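Local coordinates for endoglucanase (Clostridium thermocellum, PDB 2C4X), which forms the C-terminal PKD and CBM44 part of a probable cellulase from the cellulosome, its CBM44 module binding beta-glucan chains, xyloglucan among them, at residues W171-A176 and F243-D248; T121-N126 and K139-S144; K130-E135 and D210-I215; P177-Q182 and Q236-G241. The protein carries 1 engineered substitution. All blocks are in the same frame, centred on the assembly; numbering follows the deposited sequence.

Following the PKD domain, the chain builds the CBM44 beta-sandwich, where all four contacts lie. Contact 2 closes first, a beta hairpin at one edge of a five-stranded sheet. Contact 3 starts in that hairpin's loop and closes some 75 residues later on strand 211-218, at the far edge of the same sheet, so it crosses contact 2. Contact 1 opens within contact 3's span and closes beyond it, crossing it too, and pairs two inner strands of this sheet. Contact 4, which also crosses contact 3, lies wholly within contact 1's span and ties strands 178-187 and 229-238 of the facing sheet. One calcium ion is bound by residues from contacts 1 and 3.

Contact 1. Residues W171-A176 and F243-D248; sequences WIPSGA and FTIYVD. With CA (calcium ion), chain C.
Trp171 and Tyr246 face each other as an antiparallel hydrogen-bonded pair, their side chains lying side by side on the same face of the sheet. Trp171 N donates to Tyr246 O at 2.7 Å, and Tyr246 N returns a bond to Trp171 O. Along the Trp171 side chain, CB comes first and rests 3.6 Å from Tyr246 CB. A trans first torsion (chi1 -162°) then lays the ring beside the tyrosine: CD2 comes near Tyr246 CD1, and CE3 approaches the same atom to 3.7 Å. At the far rim of the indole, CH2 packs on Asp210. The outcome is an offset edge-to-face pair, the edge of Tyr246 turned to the face of Trp171 with planes at 85°. Lys130 adds a cation-pi contact to the indole. Further along, the Pro173 ring packs against the strand edge: its CG sits 3.3 Å from Thr244 O and its CD 3.9 Å from Ile245 CG1. Ala176 CB then reaches Phe243 CB at 3.9 Å, on the face turned to the other sheet. Further along strand 241-251, Asp248 binds the calcium ion through both OD1 and OD2. The chemistry thus changes from apolar packing at Phe243 to an aromatic pair at Tyr246, and the same strand that is paired with Trp171 also supplies a bidentate carboxylate to the calcium.

Contact 2. Residues T121-N126 and K139-S144; sequences TGVVVN and KWTVTS
Val123 and Thr141 stand side by side on one face of the hairpin, pointing the same way, with Val123 CG1 3.8 Å from Thr141 CB. Val125 and Lys139 repeat this two residues along: Val125 CG2 lies 3.8 Å from Lys139 CB, and the lysine then runs out fully extended, passing the valine with its CD and ending in a salt bridge to Glu129. The other face is arranged differently. Trp140 turns its CG away from its own backbone N (chi1 176°), which brings the indole edge against the partner strand's backbone. There CD1 meets Val123 O at 3.5 Å in the ring plane and NE1 approaches Gly122 CA at 4.1 Å, while Val142 CG2 of its own strand covers one face near the rim. Val123 O has several neighbours: it accepts Thr141 N at 2.8 Å and touches the CA and ring edge of Trp140. Six backbone bonds, in mutual pairs at Thr121-Thr143, Val123-Thr141 and Val125-Lys139, hold the strands. At the open end a water donates to Thr143 O at 2.8 Å and also bonds Thr121 OG1. Strand 120-127 is one of the two outermost strands of its sheet; strand 137-145 passes the pairing on to strand 241-251, and Trp140 packs into the sandwich against strands 148-155 and 229-238.

Contact 3. Residues K130-E135 and D210-I215; sequences KAFKGE and DDWNEI. With CA (calcium ion), chain C.
Aromatic packing dominates, with Phe132 standing over the indole of Trp212. Phe132 CB sits squarely over the centre of the six-membered ring, 3.8 Å from its centroid, as a CH-pi contact. From there the phenyl, carried over by a first torsion of 179°, extends toward the five-membered ring and meets its face edge-on, CD1 lying 3.8 Å from Trp212 CG with the planes at 69°. Van der Waals packing comes next. Trp212 CZ2 rests against the peptide between Ala131 and Phe132, 3.3 Å from Ala131 C. A carboxylate oxygen also touches the phenyl, Glu214 OE2 lying 3.9 Å from Phe132 CZ; the two side chains cross at about a right angle, but the main partner of Glu214 is Arg169, in a salt bridge. Among polar interactions, Trp212 N donates to Asp211 OD1 within its own segment, from above the carboxylate plane. Calcium anchors the loop, bound by Lys133 O at 2.4 Å, and Phe132 N donates to the calcium ligand Asp248 OD2. An edge strand and an irregular loop are thus joined by dispersion and weak ring electrostatics, while the metal and its carboxylate fix the backbone from which the phenyl projects.

Contact 4. Residues P177-Q182 and Q236-G241; sequences PIAAIQ and QTIDEG
The carboxamide of Gln236 offers one face to Ala179 CB, which lies above the group almost equally far from CD, OE1 and NE2, 3.7 Å from CD. The extended glutamine chain carries the amide there. The same methyl meets Ile238 CG2 at 3.5 Å, so it touches two side chains of the partner strand. The Pro177 ring lies against a turn of backbone: its CB is 3.4 Å from Asp239 O, and its CG lies 4.0 Å from Gly241 CA. Three backbone bonds run between the segments. Ile238 N donates to Pro177 O at 2.9 Å, Ala179 N to Gln236 O at 2.8 Å, and Gln236 N to Ala180 O. Ala180 N and Asp239 N, by contrast, are buried with no partner. Inside that turn Glu240 N bonds Asp239 OD1. Ile178 and Thr237, a non-hydrogen-bonded pair, project from the sheet onto Phe243 of the opposing sheet. Strand 178-187 continues to strand 198-203 on its other side, strand 229-238 to strand 148-155, and after the corner at Asp239-Glu240 the chain enters strand 241-251 across the sandwich.

Contact 1. Residues W171-A176 and F243-D248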
loop_
_atom_site.group_PDB
_atom_site.type_symbol
_atom_site.label_atom_id
_atom_site.label_comp_id
_atom_site.label_asym_id
_atom_site.label_seq_id
_atom_site.Cartn_x
_atom_site.Cartn_y
_atom_site.Cartn_z
ATOM N N TRP A 171 -9.069 2.093 -9.254
ATOM C CA TRP A 171 -10.088 3.136 -9.256
ATOM C C TRP A 171 -11.306 2.600 -9.995
ATOM O O TRP A 171 -11.255 2.347 -11.197
ATOM C CB TRP A 171 -9.553 4.399 -9.943
ATOM C CG TRP A 171 -10.317 5.664 -9.635
ATOM C CD1 TRP A 171 -10.026 6.574 -8.658
ATOM C CD2 TRP A 171 -11.481 6.165 -10.313
ATOM N NE1 TRP A 171 -10.936 7.605 -8.679
ATOM C CE2 TRP A 171 -11.841 7.380 -9.684
ATOM C CE3 TRP A 171 -12.256 5.702 -11.387
ATOM C CZ2 TRP A 171 -12.944 8.145 -10.095
ATOM C CZ3 TRP A 171 -13.355 6.461 -11.796
ATOM C CH2 TRP A 171 -13.686 7.671 -11.150
ATOM N N ILE A 172 -12.403 2.421 -9.269
ATOM C CA ILE A 172 -13.613 1.827 -9.838
ATOM C C ILE A 172 -14.719 2.883 -9.958
ATOM O O ILE A 172 -15.055 3.528 -8.964
ATOM C CB ILE A 172 -14.074 0.618 -8.987
ATOM C CG1 ILE A 172 -12.956 -0.439 -8.935
ATOM C CG2 ILE A 172 -15.379 0.020 -9.523
ATOM C CD1 ILE A 172 -12.983 -1.329 -7.710
ATOM N N PRO A 173 -15.280 3.066 -11.176
ATOM C CA PRO A 173 -16.314 4.079 -11.389
ATOM C C PRO A 173 -17.711 3.598 -10.989
ATOM O O PRO A 173 -17.968 2.389 -10.941
ATOM C CB PRO A 173 -16.257 4.312 -12.898
ATOM C CG PRO A 173 -15.889 2.954 -13.452
ATOM C CD PRO A 173 -14.978 2.322 -12.418
ATOM N N SER A 174 -18.598 4.551 -10.713
ATOM C CA SER A 174 -19.985 4.257 -10.366
ATOM C C SER A 174 -20.855 4.149 -11.616
ATOM O O SER A 174 -20.495 4.658 -12.680
ATOM C CB SER A 174 -20.541 5.344 -9.443
ATOM O OG SER A 174 -20.407 6.614 -10.045
ATOM N N GLY A 175 -22.003 3.488 -11.474
ATOM C CA GLY A 175 -22.942 3.295 -12.579
ATOM C C GLY A 175 -22.416 2.411 -13.697
ATOM O O GLY A 175 -22.811 2.571 -14.854
ATOM N N ALA A 176 -21.521 1.483 -13.355
ATOM C CA ALA A 176 -20.945 0.551 -14.322
ATOM C C ALA A 176 -21.744 -0.753 -14.350
ATOM O O ALA A 176 -22.282 -1.167 -13.317
ATOM C CB ALA A 176 -19.473 0.274 -13.989
ATOM N N PHE A 243 -17.229 1.375 -19.573
ATOM C CA PHE A 243 -16.721 1.900 -18.306
ATOM C C PHE A 243 -15.191 1.884 -18.260
ATOM O O PHE A 243 -14.541 1.098 -18.963
ATOM C CB PHE A 243 -17.321 1.136 -17.109
ATOM C CG PHE A 243 -17.056 -0.354 -17.127
ATOM C CD1 PHE A 243 -17.900 -1.221 -17.822
ATOM C CD2 PHE A 243 -15.977 -0.890 -16.436
ATOM C CE1 PHE A 243 -17.664 -2.594 -17.839
ATOM C CE2 PHE A 243 -15.729 -2.258 -16.450
ATOM C CZ PHE A 243 -16.581 -3.116 -17.150
ATOM N N THR A 244 -14.619 2.749 -17.425
ATOM C CA THR A 244 -13.170 2.877 -17.345
ATOM C C THR A 244 -12.652 2.677 -15.931
ATOM O O THR A 244 -13.052 3.371 -14.990
ATOM C CB THR A 244 -12.669 4.220 -17.952
ATOM O OG1 THR A 244 -12.973 4.235 -19.350
ATOM C CG2 THR A 244 -11.160 4.365 -17.785
ATOM N N ILE A 245 -11.758 1.702 -15.802
ATOM C CA ILE A 245 -11.101 1.390 -14.540
ATOM C C ILE A 245 -9.656 1.865 -14.619
ATOM O O ILE A 245 -9.029 1.779 -15.671
ATOM C CB ILE A 245 -11.199 -0.128 -14.243
ATOM C CG1 ILE A 245 -12.620 -0.472 -13.778
ATOM C CG2 ILE A 245 -10.161 -0.573 -13.210
ATOM C CD1 ILE A 245 -13.017 -1.899 -14.027
ATOM N N TYR A 246 -9.148 2.401 -13.511
ATOM C CA TYR A 246 -7.749 2.793 -13.425
ATOM C C TYR A 246 -7.012 1.867 -12.467
ATOM O O TYR A 246 -7.557 1.455 -11.440
ATOM C CB TYR A 246 -7.615 4.254 -12.991
ATOM C CG TYR A 246 -8.237 5.233 -13.961
ATOM C CD1 TYR A 246 -9.600 5.520 -13.911
ATOM C CD2 TYR A 246 -7.467 5.864 -14.935
ATOM C CE1 TYR A 246 -10.182 6.414 -14.807
ATOM C CE2 TYR A 246 -8.039 6.761 -15.832
ATOM C CZ TYR A 246 -9.397 7.034 -15.759
ATOM O OH TYR A 246 -9.976 7.927 -16.635
ATOM N N VAL A 247 -5.780 1.531 -12.830
ATOM C CA VAL A 247 -4.955 0.586 -12.077
ATOM C C VAL A 247 -3.550 1.154 -11.955
ATOM O O VAL A 247 -2.968 1.595 -12.943
ATOM C CB VAL A 247 -4.869 -0.803 -12.772
ATOM C CG1 VAL A 247 -4.021 -1.767 -11.947
ATOM C CG2 VAL A 247 -6.269 -1.385 -13.021
ATOM N N ASP A 248 -3.007 1.136 -10.743
ATOM C CA ASP A 248 -1.676 1.696 -10.511
ATOM C C ASP A 248 -1.073 1.121 -9.259
ATOM O O ASP A 248 -1.793 0.612 -8.398
ATOM C CB ASP A 248 -1.729 3.230 -10.388
ATOM C CG ASP A 248 -0.351 3.877 -10.473
ATOM O OD1 ASP A 248 0.582 3.245 -11.020
ATOM O OD2 ASP A 248 -0.185 5.025 -9.996
HETATM CA CA CA C . 2.186 5.246 -10.801
#

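Contact 2. Residues T121-N126 and K139-S144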
loop_
_atom_site.group_PDB
_atom_site.type_symbol
_atom_site.label_atom_id
_atom_site.label_comp_id
_atom_site.label_asym_id
_atom_site.label_seq_id
_atom_site.Cartn_x
_atom_site.Cartn_y
_atom_site.Cartn_z
ATOM N N THR A 121 -14.942 -6.366 -24.468
ATOM C CA THR A 121 -13.653 -6.032 -25.052
ATOM C C THR A 121 -12.993 -4.935 -24.220
ATOM O O THR A 121 -13.628 -3.941 -23.862
ATOM C CB THR A 121 -13.792 -5.571 -26.529
ATOM O OG1 THR A 121 -14.561 -6.535 -27.266
ATOM C CG2 THR A 121 -12.416 -5.427 -27.188
ATOM N N GLY A 122 -11.715 -5.131 -23.910
ATOM C CA GLY A 122 -10.961 -4.161 -23.145
ATOM C C GLY A 122 -9.843 -3.537 -23.951
ATOM O O GLY A 122 -9.239 -4.180 -24.820
ATOM N N VAL A 123 -9.579 -2.271 -23.664
ATOM C CA VAL A 123 -8.386 -1.610 -24.149
ATOM C C VAL A 123 -7.680 -1.020 -22.928
ATOM O O VAL A 123 -8.335 -0.581 -21.976
ATOM C CB VAL A 123 -8.707 -0.535 -25.226
ATOM C CG1 VAL A 123 -9.492 0.630 -24.637
ATOM C CG2 VAL A 123 -7.432 -0.028 -25.894
ATOM N N VAL A 124 -6.355 -1.040 -22.946
ATOM C CA VAL A 124 -5.567 -0.470 -21.857
ATOM C C VAL A 124 -4.497 0.476 -22.401
ATOM O O VAL A 124 -3.824 0.164 -23.382
ATOM C CB VAL A 124 -4.959 -1.573 -20.932
ATOM C CG1 VAL A 124 -3.899 -2.405 -21.658
ATOM C CG2 VAL A 124 -4.401 -0.963 -19.657
ATOM N N VAL A 125 -4.373 1.642 -21.772
ATOM C CA VAL A 125 -3.320 2.601 -22.102
ATOM C C VAL A 125 -2.636 3.091 -20.831
ATOM O O VAL A 125 -3.230 3.069 -19.746
ATOM C CB VAL A 125 -3.847 3.834 -22.896
ATOM C CG1 VAL A 125 -4.508 3.409 -24.209
ATOM C CG2 VAL A 125 -4.796 4.688 -22.046
ATOM N N ASN A 126 -1.387 3.524 -20.975
ATOM C CA ASN A 126 -0.693 4.250 -19.924
ATOM C C ASN A 126 -1.156 5.710 -19.917
ATOM O O ASN A 126 -1.084 6.401 -20.937
ATOM C CB ASN A 126 0.823 4.140 -20.098
ATOM C CG ASN A 126 1.590 4.783 -18.952
ATOM O OD1 ASN A 126 1.486 5.985 -18.728
ATOM N ND2 ASN A 126 2.361 3.983 -18.225
ATOM N N LYS A 139 -5.035 2.936 -17.698
ATOM C CA LYS A 139 -6.418 3.294 -17.933
ATOM C C LYS A 139 -7.021 2.170 -18.759
ATOM O O LYS A 139 -6.612 1.934 -19.898
ATOM C CB LYS A 139 -6.504 4.634 -18.667
ATOM C CG LYS A 139 -7.905 5.092 -19.013
ATOM C CD LYS A 139 -7.851 6.378 -19.830
ATOM C CE LYS A 139 -9.208 6.723 -20.400
ATOM N NZ LYS A 139 -9.212 8.050 -21.090
ATOM N N TRP A 140 -7.982 1.475 -18.166
ATOM C CA TRP A 140 -8.537 0.255 -18.739
ATOM C C TRP A 140 -10.003 0.483 -19.066
ATOM O O TRP A 140 -10.836 0.613 -18.169
ATOM C CB TRP A 140 -8.343 -0.899 -17.745
ATOM C CG TRP A 140 -8.932 -2.257 -18.115
ATOM C CD1 TRP A 140 -9.091 -2.791 -19.370
ATOM C CD2 TRP A 140 -9.387 -3.260 -17.191
ATOM N NE1 TRP A 140 -9.641 -4.059 -19.277
ATOM C CE2 TRP A 140 -9.831 -4.369 -17.954
ATOM C CE3 TRP A 140 -9.466 -3.325 -15.789
ATOM C CZ2 TRP A 140 -10.355 -5.534 -17.356
ATOM C CZ3 TRP A 140 -9.985 -4.487 -15.194
ATOM C CH2 TRP A 140 -10.419 -5.575 -15.979
ATOM N N THR A 141 -10.307 0.553 -20.357
ATOM C CA THR A 141 -11.672 0.823 -20.809
ATOM C C THR A 141 -12.313 -0.446 -21.354
ATOM O O THR A 141 -11.802 -1.057 -22.290
ATOM C CB THR A 141 -11.718 1.960 -21.865
ATOM O OG1 THR A 141 -11.030 3.114 -21.361
ATOM C CG2 THR A 141 -13.161 2.343 -22.202
ATOM N N VAL A 142 -13.435 -0.827 -20.747
ATOM C CA VAL A 142 -14.152 -2.049 -21.104
ATOM C C VAL A 142 -15.506 -1.725 -21.726
ATOM O O VAL A 142 -16.284 -0.935 -21.181
ATOM C CB VAL A 142 -14.364 -2.967 -19.868
ATOM C CG1 VAL A 142 -15.127 -4.249 -20.255
ATOM C CG2 VAL A 142 -13.032 -3.301 -19.204
ATOM N N THR A 143 -15.768 -2.341 -22.876
ATOM C CA THR A 143 -17.068 -2.279 -23.526
ATOM C C THR A 143 -17.691 -3.670 -23.445
ATOM O O THR A 143 -17.243 -4.606 -24.123
ATOM C CB THR A 143 -16.938 -1.822 -24.993
ATOM O OG1 THR A 143 -16.121 -0.647 -25.048
ATOM C CG2 THR A 143 -18.311 -1.516 -25.604
ATOM N N SER A 144 -18.691 -3.819 -22.582
ATOM C CA SER A 144 -19.356 -5.104 -22.447
ATOM C C SER A 144 -20.629 -5.162 -23.273
ATOM O O SER A 144 -21.327 -4.156 -23.439
ATOM C CB SER A 144 -19.615 -5.474 -20.985
ATOM O OG SER A 144 -20.570 -4.631 -20.385
HETATM O O HOH W 1 -17.348 -5.610 -26.732
#

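Contact 3. Residues K130-E135 and D210-I215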
loop_
_atom_site.group_PDB
_atom_site.type_symbol
_atom_site.label_atom_id
_atom_site.label_comp_id
_atom_site.label_asym_id
_atom_site.label_seq_id
_atom_site.Cartn_x
_atom_site.Cartn_y
_atom_site.Cartn_z
ATOM N N LYS A 130 -5.411 9.775 -14.278
ATOM C CA LYS A 130 -5.485 9.390 -12.876
ATOM C C LYS A 130 -4.310 8.479 -12.544
ATOM O O LYS A 130 -3.946 7.604 -13.334
ATOM C CB LYS A 130 -6.789 8.642 -12.571
ATOM C CG LYS A 130 -8.055 9.474 -12.660
ATOM C CD LYS A 130 -9.270 8.699 -12.154
ATOM C CE LYS A 130 -10.572 9.326 -12.663
ATOM N NZ LYS A 130 -10.781 10.724 -12.174
ATOM N N ALA A 131 -3.722 8.685 -11.370
ATOM C CA ALA A 131 -2.698 7.788 -10.847
ATOM C C ALA A 131 -2.860 7.696 -9.345
ATOM O O ALA A 131 -3.376 8.630 -8.715
ATOM C CB ALA A 131 -1.312 8.289 -11.206
ATOM N N PHE A 132 -2.446 6.568 -8.770
ATOM C CA PHE A 132 -2.479 6.407 -7.321
ATOM C C PHE A 132 -1.209 6.987 -6.699
ATOM O O PHE A 132 -1.260 7.636 -5.652
ATOM C CB PHE A 132 -2.672 4.934 -6.908
ATOM C CG PHE A 132 -2.677 4.732 -5.422
ATOM C CD1 PHE A 132 -3.806 5.056 -4.670
ATOM C CD2 PHE A 132 -1.543 4.260 -4.768
ATOM C CE1 PHE A 132 -3.808 4.900 -3.282
ATOM C CE2 PHE A 132 -1.528 4.107 -3.381
ATOM C CZ PHE A 132 -2.668 4.419 -2.636
ATOM N N LYS A 133 -0.075 6.733 -7.345
ATOM C CA LYS A 133 1.210 7.295 -6.949
ATOM C C LYS A 133 1.975 7.700 -8.191
ATOM O O LYS A 133 1.902 7.020 -9.214
ATOM C CB LYS A 133 2.041 6.280 -6.169
ATOM C CG LYS A 133 1.872 6.337 -4.671
ATOM C CD LYS A 133 3.029 5.629 -3.967
ATOM C CE LYS A 133 3.029 4.127 -4.232
ATOM N NZ LYS A 133 4.059 3.437 -3.388
ATOM N N GLY A 134 2.717 8.797 -8.097
ATOM C CA GLY A 134 3.478 9.294 -9.228
ATOM C C GLY A 134 2.551 9.983 -10.204
ATOM O O GLY A 134 1.443 10.399 -9.841
ATOM N N GLU A 135 2.991 10.090 -11.450
ATOM C CA GLU A 135 2.225 10.820 -12.443
ATOM C C GLU A 135 1.402 9.913 -13.361
ATOM O O GLU A 135 0.496 10.385 -14.044
ATOM C CB GLU A 135 3.146 11.737 -13.249
ATOM C CG GLU A 135 3.764 12.877 -12.422
ATOM C CD GLU A 135 4.972 13.503 -13.093
ATOM O OE1 GLU A 135 5.660 12.796 -13.862
ATOM O OE2 GLU A 135 5.242 14.701 -12.851
ATOM N N ASP A 210 -15.998 5.537 -7.665
ATOM C CA ASP A 210 -15.333 6.807 -7.984
ATOM C C ASP A 210 -14.196 7.141 -7.016
ATOM O O ASP A 210 -14.000 8.296 -6.638
ATOM C CB ASP A 210 -16.342 7.960 -8.076
ATOM C CG ASP A 210 -17.363 7.752 -9.171
ATOM O OD1 ASP A 210 -16.978 7.303 -10.274
ATOM O OD2 ASP A 210 -18.551 8.041 -8.923
ATOM N N ASP A 211 -13.443 6.112 -6.635
ATOM C CA ASP A 211 -12.363 6.241 -5.667
ATOM C C ASP A 211 -11.357 5.107 -5.835
ATOM O O ASP A 211 -11.646 4.087 -6.476
ATOM C CB ASP A 211 -12.930 6.225 -4.238
ATOM C CG ASP A 211 -12.089 7.029 -3.257
ATOM O OD1 ASP A 211 -11.018 7.548 -3.646
ATOM O OD2 ASP A 211 -12.509 7.145 -2.086
ATOM N N TRP A 212 -10.176 5.294 -5.256
ATOM C CA TRP A 212 -9.148 4.263 -5.246
ATOM C C TRP A 212 -9.461 3.201 -4.205
ATOM O O TRP A 212 -9.769 3.516 -3.045
ATOM C CB TRP A 212 -7.766 4.875 -4.991
ATOM C CG TRP A 212 -7.221 5.626 -6.173
ATOM C CD1 TRP A 212 -7.158 6.988 -6.332
ATOM C CD2 TRP A 212 -6.662 5.058 -7.363
ATOM N NE1 TRP A 212 -6.595 7.296 -7.550
ATOM C CE2 TRP A 212 -6.280 6.132 -8.202
ATOM C CE3 TRP A 212 -6.447 3.744 -7.805
ATOM C CZ2 TRP A 212 -5.695 5.932 -9.454
ATOM C CZ3 TRP A 212 -5.863 3.548 -9.052
ATOM C CH2 TRP A 212 -5.496 4.637 -9.860
ATOM N N ASN A 213 -9.392 1.943 -4.637
ATOM C CA ASN A 213 -9.585 0.798 -3.765
ATOM C C ASN A 213 -8.287 0.021 -3.637
ATOM O O ASN A 213 -7.711 -0.417 -4.640
ATOM C CB ASN A 213 -10.674 -0.132 -4.308
ATOM C CG ASN A 213 -12.050 0.488 -4.254
ATOM O OD1 ASN A 213 -12.848 0.166 -3.379
ATOM N ND2 ASN A 213 -12.335 1.390 -5.183
ATOM N N GLU A 214 -7.837 -0.142 -2.401
ATOM C CA GLU A 214 -6.644 -0.908 -2.120
ATOM C C GLU A 214 -7.053 -2.335 -1.753
ATOM O O GLU A 214 -7.716 -2.560 -0.739
ATOM C CB GLU A 214 -5.835 -0.232 -1.008
ATOM C CG GLU A 214 -4.448 -0.805 -0.812
ATOM C CD GLU A 214 -3.543 0.121 -0.025
ATOM O OE1 GLU A 214 -3.193 -0.244 1.119
ATOM O OE2 GLU A 214 -3.188 1.205 -0.547
ATOM N N ILE A 215 -6.684 -3.285 -2.609
ATOM C CA ILE A 215 -7.064 -4.691 -2.448
ATOM C C ILE A 215 -5.804 -5.556 -2.426
ATOM O O ILE A 215 -4.963 -5.461 -3.320
ATOM C CB ILE A 215 -8.024 -5.164 -3.584
ATOM C CG1 ILE A 215 -9.249 -4.250 -3.685
ATOM C CG2 ILE A 215 -8.468 -6.612 -3.362
ATOM C CD1 ILE A 215 -10.018 -4.369 -5.001
HETATM CA CA CA C . 2.186 5.246 -10.801
#

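Contact 4. Residues P177-Q182 and Q236-G241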
loop_
_atom_site.group_PDB
_atom_site.type_symbol
_atom_site.label_atom_id
_atom_site.label_comp_id
_atom_site.label_asym_id
_atom_site.label_seq_id
_atom_site.Cartn_x
_atom_site.Cartn_y
_atom_site.Cartn_z
ATOM N N PRO A 177 -21.834 -1.402 -15.532
ATOM C CA PRO A 177 -22.558 -2.670 -15.664
ATOM C C PRO A 177 -21.752 -3.868 -15.149
ATOM O O PRO A 177 -21.567 -4.852 -15.876
ATOM C CB PRO A 177 -22.767 -2.786 -17.173
ATOM C CG PRO A 177 -21.586 -2.106 -17.756
ATOM C CD PRO A 177 -21.284 -0.955 -16.830
ATOM N N ILE A 178 -21.278 -3.790 -13.909
ATOM C CA ILE A 178 -20.444 -4.863 -13.370
ATOM C C ILE A 178 -21.032 -5.475 -12.098
ATOM O O ILE A 178 -21.695 -4.784 -11.310
ATOM C CB ILE A 178 -18.944 -4.429 -13.185
ATOM C CG1 ILE A 178 -18.685 -3.810 -11.818
ATOM C CG2 ILE A 178 -18.510 -3.446 -14.272
ATOM C CD1 ILE A 178 -17.236 -3.966 -11.371
ATOM N N ALA A 179 -20.803 -6.776 -11.924
ATOM C CA ALA A 179 -21.269 -7.512 -10.751
ATOM C C ALA A 179 -20.175 -7.573 -9.692
ATOM O O ALA A 179 -20.433 -7.429 -8.494
ATOM C CB ALA A 179 -21.690 -8.915 -11.151
ATOM N N ALA A 180 -18.947 -7.789 -10.150
ATOM C CA ALA A 180 -17.815 -8.016 -9.269
ATOM C C ALA A 180 -16.515 -7.661 -9.963
ATOM O O ALA A 180 -16.449 -7.562 -11.191
ATOM C CB ALA A 180 -17.779 -9.481 -8.814
ATOM N N ILE A 181 -15.486 -7.471 -9.152
ATOM C CA ILE A 181 -14.139 -7.237 -9.629
ATOM C C ILE A 181 -13.203 -8.063 -8.746
ATOM O O ILE A 181 -13.480 -8.266 -7.560
ATOM C CB ILE A 181 -13.806 -5.716 -9.606
ATOM C CG1 ILE A 181 -12.480 -5.427 -10.307
ATOM C CG2 ILE A 181 -13.852 -5.149 -8.175
ATOM C CD1 ILE A 181 -12.328 -3.978 -10.741
ATOM N N GLN A 182 -12.119 -8.576 -9.319
ATOM C CA GLN A 182 -11.184 -9.371 -8.529
ATOM C C GLN A 182 -9.755 -9.404 -9.060
ATOM O O GLN A 182 -9.516 -9.902 -10.167
ATOM C CB GLN A 182 -11.711 -10.799 -8.290
ATOM C CG GLN A 182 -11.920 -11.665 -9.523
ATOM C CD GLN A 182 -12.576 -12.990 -9.181
ATOM O OE1 GLN A 182 -12.474 -13.471 -8.049
ATOM N NE2 GLN A 182 -13.259 -13.591 -10.158
ATOM N N GLN A 236 -16.443 -8.994 -13.801
ATOM C CA GLN A 236 -17.637 -9.671 -14.295
ATOM C C GLN A 236 -18.660 -8.618 -14.707
ATOM O O GLN A 236 -19.050 -7.769 -13.904
ATOM C CB GLN A 236 -18.226 -10.620 -13.237
ATOM C CG GLN A 236 -19.397 -11.476 -13.737
ATOM C CD GLN A 236 -20.292 -11.996 -12.616
ATOM O OE1 GLN A 236 -19.847 -12.211 -11.487
ATOM N NE2 GLN A 236 -21.565 -12.208 -12.932
ATOM N N THR A 237 -19.085 -8.674 -15.964
ATOM C CA THR A 237 -20.058 -7.726 -16.487
ATOM C C THR A 237 -21.448 -8.364 -16.534
ATOM O O THR A 237 -21.576 -9.574 -16.756
ATOM C CB THR A 237 -19.654 -7.192 -17.876
ATOM O OG1 THR A 237 -19.608 -8.274 -18.817
ATOM C CG2 THR A 237 -18.273 -6.506 -17.809
ATOM N N ILE A 238 -22.475 -7.550 -16.307
ATOM C CA ILE A 238 -23.847 -8.053 -16.209
ATOM C C ILE A 238 -24.805 -7.465 -17.238
ATOM O O ILE A 238 -25.911 -7.979 -17.426
ATOM C CB ILE A 238 -24.428 -7.892 -14.784
ATOM C CG1 ILE A 238 -24.125 -6.498 -14.224
ATOM C CG2 ILE A 238 -23.883 -8.998 -13.879
ATOM C CD1 ILE A 238 -25.241 -5.918 -13.365
ATOM N N ASP A 239 -24.377 -6.393 -17.900
ATOM C CA ASP A 239 -25.186 -5.734 -18.927
ATOM C C ASP A 239 -24.291 -5.040 -19.952
ATOM O O ASP A 239 -23.067 -5.004 -19.793
ATOM C CB ASP A 239 -26.144 -4.724 -18.283
ATOM C CG ASP A 239 -27.406 -4.487 -19.112
ATOM O OD1 ASP A 239 -27.510 -4.991 -20.257
ATOM O OD2 ASP A 239 -28.307 -3.787 -18.607
ATOM N N GLU A 240 -24.909 -4.515 -21.010
ATOM C CA GLU A 240 -24.224 -3.672 -21.988
ATOM C C GLU A 240 -23.751 -2.376 -21.335
ATOM O O GLU A 240 -24.377 -1.883 -20.391
ATOM C CB GLU A 240 -25.163 -3.326 -23.143
ATOM C CG GLU A 240 -25.221 -4.347 -24.263
ATOM C CD GLU A 240 -26.209 -3.952 -25.353
ATOM O OE1 GLU A 240 -26.170 -2.784 -25.810
ATOM O OE2 GLU A 240 -27.030 -4.813 -25.753
ATOM N N GLY A 241 -22.650 -1.828 -21.843
ATOM C CA GLY A 241 -22.139 -0.547 -21.364
ATOM C C GLY A 241 -20.634 -0.406 -21.469
ATOM O O GLY A 241 -19.910 -1.398 -21.581
#